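Local structure of Cyp101j2 (Sphingobium yanoikuyae, 5KYO) at residues P343-V346 / V347-D351; L362-K365 / A366-H369. The protein is a cytochrome P450 monooxygenase that binds haem and probably hydroxylates the monoterpene 1,8-cineole. All coordinates share one frame; numbering follows the deposited sequence.

Overall arrangement
Two neighbouring stretches of a P450 chain illustrate how local contacts change character with depth. Contact 1 (343-346 with 347-351) is buried: it is built round the short helix 344-348 that follows strand 339-343, held by backbone bonds, a water and apolar side chains, with Thr344 facing the haem. Contact 2 (362-365 with 366-369) lies at the surface in the long loop before helix 382-399; across it two arginine side chains pack on each other, and their charged ends turn to acidic residues of helix 303-313. The centres are about 14 Å apart, and the contacts meet where Ala348 CB packs 3.9 Å from His369 CB, joining the helical turn to the loop.

Contact 1: P343-V346 / V347-D351; sequences PTVV and VAMDD
Met349 sets its CB and CG against the oxygen end of the Val345 carbonyl, four residues earlier. Its CB begins the contact 3.3 Å from Val345 O, and CG, set beside the backbone N by chi1 of -65°, keeps to the same oxygen while lying 4.4 Å from Val345 CG1. Bends at the next two torsions then carry SD and CE off, and the side chain also touches His60 and Leu358. Backbone bonding supports this: Met349 N donates to Val345 O, though weakly, at 3.4 Å. The turn probably corresponds to the K' helix, which in P450s follows a strand of the beta sheet and precedes the meander loop, and its hydrogen bonding is mixed. Val347 N bonds Thr344 O at 3.2 Å, a three-residue spacing, with the donor lying well above the carbonyl plane. Ala348 N is too far from Thr344 O for the four-residue bond, and a water spans the pair, donating to Thr344 O at 2.8 Å and accepting from Ala348 N. Thr344 O is therefore gripped twice, and Val347 CB also presses on it at 3.3 Å. Pointing away from the following turn, Thr344 bonds Val317 O through OG1 and touches the haem; Val345 and Val346 pack on Trp63.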
loop_
_atom_site.group_PDB
_atom_site.type_symbol
_atom_site.label_atom_id
_atom_site.label_comp_id
_atom_site.label_asym_id
_atom_site.label_seq_id
_atom_site.Cartn_x
_atom_site.Cartn_y
_atom_site.Cartn_z
ATOM N N PRO A 343 5.251 -9.980 5.195
ATOM C CA PRO A 343 5.107 -8.522 5.293
ATOM C C PRO A 343 6.309 -7.733 4.778
ATOM O O PRO A 343 7.462 -8.029 5.106
ATOM C CB PRO A 343 4.918 -8.291 6.800
ATOM C CG PRO A 343 4.444 -9.614 7.322
ATOM C CD PRO A 343 5.187 -10.621 6.515
ATOM N N THR A 344 6.029 -6.701 3.993
ATOM C CA THR A 344 7.084 -5.802 3.575
ATOM C C THR A 344 7.762 -5.224 4.817
ATOM O O THR A 344 8.919 -4.856 4.763
ATOM C CB THR A 344 6.558 -4.657 2.691
ATOM O OG1 THR A 344 5.668 -3.846 3.453
ATOM C CG2 THR A 344 5.778 -5.221 1.497
ATOM N N VAL A 345 7.017 -5.167 5.919
ATOM C CA VAL A 345 7.466 -4.578 7.185
ATOM C C VAL A 345 8.701 -5.266 7.755
ATOM O O VAL A 345 9.627 -4.598 8.220
ATOM C CB VAL A 345 6.349 -4.626 8.262
ATOM C CG1 VAL A 345 6.824 -3.988 9.573
ATOM C CG2 VAL A 345 5.091 -3.947 7.751
ATOM N N VAL A 346 8.733 -6.597 7.692
ATOM C CA VAL A 346 9.824 -7.350 8.315
ATOM C C VAL A 346 11.103 -7.292 7.484
ATOM O O VAL A 346 12.169 -7.686 7.952
ATOM C CB VAL A 346 9.423 -8.823 8.572
ATOM C CG1 VAL A 346 8.096 -8.863 9.302
ATOM C CG2 VAL A 346 9.325 -9.594 7.284
ATOM N N VAL A 347 11.004 -6.752 6.276
ATOM C CA VAL A 347 12.164 -6.636 5.397
ATOM C C VAL A 347 13.092 -5.489 5.828
ATOM O O VAL A 347 14.211 -5.736 6.292
ATOM C CB VAL A 347 11.728 -6.443 3.921
ATOM C CG1 VAL A 347 12.924 -6.128 3.044
ATOM C CG2 VAL A 347 11.023 -7.693 3.426
ATOM N N ALA A 348 12.632 -4.246 5.717
ATOM C CA ALA A 348 13.489 -3.104 6.052
ATOM C C ALA A 348 13.738 -2.970 7.550
ATOM O O ALA A 348 14.684 -2.302 7.956
ATOM C CB ALA A 348 12.884 -1.797 5.508
ATOM N N MET A 349 12.911 -3.602 8.379
ATOM C CA MET A 349 13.094 -3.480 9.829
ATOM C C MET A 349 14.009 -4.544 10.414
ATOM O O MET A 349 14.321 -4.503 11.612
ATOM C CB MET A 349 11.749 -3.519 10.545
ATOM C CG MET A 349 10.857 -2.345 10.217
ATOM S SD MET A 349 11.530 -0.783 10.811
ATOM C CE MET A 349 12.069 -0.035 9.293
ATOM N N ASP A 350 14.435 -5.488 9.581
ATOM C CA ASP A 350 15.353 -6.546 10.022
ATOM C C ASP A 350 16.763 -5.986 10.232
ATOM O O ASP A 350 17.441 -5.613 9.270
ATOM C CB ASP A 350 15.377 -7.691 9.000
ATOM C CG ASP A 350 16.023 -8.969 9.547
ATOM O OD1 ASP A 350 16.875 -8.883 10.453
ATOM O OD2 ASP A 350 15.681 -10.067 9.060
ATOM N N ASP A 351 17.211 -5.932 11.483
ATOM C CA ASP A 351 18.511 -5.328 11.773
ATOM C C ASP A 351 19.670 -6.284 11.486
ATOM O O ASP A 351 20.838 -5.901 11.550
ATOM C CB ASP A 351 18.569 -4.833 13.222
ATOM C CG ASP A 351 18.273 -5.921 14.230
ATOM O OD1 ASP A 351 18.161 -7.100 13.832
ATOM O OD2 ASP A 351 18.151 -5.594 15.431
HETATM O O HOH W 1 10.646 -2.979 3.512
#

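Contact 2: L362-K365 / A366-H369; sequences LGRK and ARQH
The loop ahead of the haem-binding segment of a P450 supplies the arginine that completes the E-R-R triad, here very probably Arg364 beside Glu309 and Arg312 of helix 303-313. Within the loop Arg364 also meets Arg367, three residues on, and the two side chains cross at about a right angle. Arg364 CB lies over one face of the Arg367 guanidinium, offset toward its rim, 3.6 Å from Arg367 NE and equally close to CZ. Further along the Arg364 chain, CD comes within 4.0 Å of the same NE. The guanidinium planes stand 72° apart, so they do not stack. With CG anti to the carbonyl carbon (chi1 -84°) and the chain extended to NE, Arg367 runs back beside Arg364, and its NH2 makes a weak hydrogen bond of 3.4 Å to Leu362 O, near the guanidinium plane; NH2 also bonds Arg361 O. The charged ends find stronger partners: Arg367 NE and Arg364 NE each make a salt bridge to Glu309, using different carboxylate oxygens, and Arg367 NH1 pairs with Asp305. With the two NE atoms 5.0 Å apart, Glu309, aided by Asp305 one turn earlier on the helix, would probably offset much of their repulsion while joining the loop to helix 303-313.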
loop_
_atom_site.group_PDB
_atom_site.type_symbol
_atom_site.label_atom_id
_atom_site.label_comp_id
_atom_site.label_asym_id
_atom_site.label_seq_id
_atom_site.Cartn_x
_atom_site.Cartn_y
_atom_site.Cartn_z
ATOM N N LEU A 362 18.943 11.130 6.739
ATOM C CA LEU A 362 19.216 11.631 5.396
ATOM C C LEU A 362 20.578 11.165 4.867
ATOM O O LEU A 362 20.823 11.160 3.666
ATOM C CB LEU A 362 19.159 13.160 5.375
ATOM C CG LEU A 362 17.838 13.779 5.839
ATOM C CD1 LEU A 362 17.824 15.279 5.563
ATOM C CD2 LEU A 362 16.693 13.083 5.126
ATOM N N GLY A 363 21.476 10.766 5.753
ATOM C CA GLY A 363 22.809 10.392 5.306
ATOM C C GLY A 363 22.964 9.073 4.552
ATOM O O GLY A 363 24.044 8.782 4.033
ATOM N N ARG A 364 21.893 8.288 4.461
ATOM C CA ARG A 364 22.028 6.855 4.168
ATOM C C ARG A 364 22.660 6.485 2.832
ATOM O O ARG A 364 22.215 6.909 1.762
ATOM C CB ARG A 364 20.671 6.170 4.265
ATOM C CG ARG A 364 20.194 6.031 5.675
ATOM C CD ARG A 364 19.234 4.887 5.829
ATOM N NE ARG A 364 18.640 4.872 7.163
ATOM C CZ ARG A 364 19.051 4.106 8.167
ATOM N NH1 ARG A 364 20.071 3.271 8.000
ATOM N NH2 ARG A 364 18.433 4.169 9.336
ATOM N N LYS A 365 23.692 5.654 2.927
ATOM C CA LYS A 365 24.449 5.183 1.783
ATOM C C LYS A 365 23.822 3.913 1.227
ATOM O O LYS A 365 24.002 3.580 0.059
ATOM C CB LYS A 365 25.906 4.929 2.177
ATOM C CG LYS A 365 26.621 6.163 2.712
ATOM C CD LYS A 365 28.091 5.892 2.995
ATOM C CE LYS A 365 28.807 7.172 3.405
ATOM N NZ LYS A 365 30.268 6.947 3.598
ATOM N N ALA A 366 23.091 3.203 2.078
ATOM C CA ALA A 366 22.381 2.002 1.658
ATOM C C ALA A 366 20.905 2.120 2.021
ATOM O O ALA A 366 20.562 2.373 3.180
ATOM C CB ALA A 366 22.998 0.758 2.296
ATOM N N ARG A 367 20.037 1.949 1.027
ATOM C CA ARG A 367 18.598 2.024 1.259
ATOM C C ARG A 367 17.830 0.933 0.521
ATOM O O ARG A 367 16.942 1.222 -0.286
ATOM C CB ARG A 367 18.059 3.394 0.849
ATOM C CG ARG A 367 18.204 4.443 1.926
ATOM C CD ARG A 367 17.145 5.540 1.839
ATOM N NE ARG A 367 17.522 6.679 2.679
ATOM C CZ ARG A 367 18.116 7.779 2.230
ATOM N NH1 ARG A 367 18.376 7.926 0.931
ATOM N NH2 ARG A 367 18.427 8.750 3.080
ATOM N N GLN A 368 18.169 -0.318 0.808
ATOM C CA GLN A 368 17.446 -1.450 0.244
ATOM C C GLN A 368 16.205 -1.731 1.086
ATOM O O GLN A 368 16.271 -1.702 2.313
ATOM C CB GLN A 368 18.346 -2.688 0.174
ATOM N N HIS A 369 15.073 -1.967 0.421
ATOM C CA HIS A 369 13.800 -2.218 1.101
ATOM C C HIS A 369 12.816 -2.817 0.112
ATOM O O HIS A 369 13.023 -2.723 -1.093
ATOM C CB HIS A 369 13.220 -0.920 1.685
ATOM C CG HIS A 369 12.762 0.063 0.646
ATOM N ND1 HIS A 369 11.610 -0.110 -0.088
ATOM C CD2 HIS A 369 13.301 1.235 0.225
ATOM C CE1 HIS A 369 11.456 0.908 -0.919
ATOM N NE2 HIS A 369 12.473 1.737 -0.749
#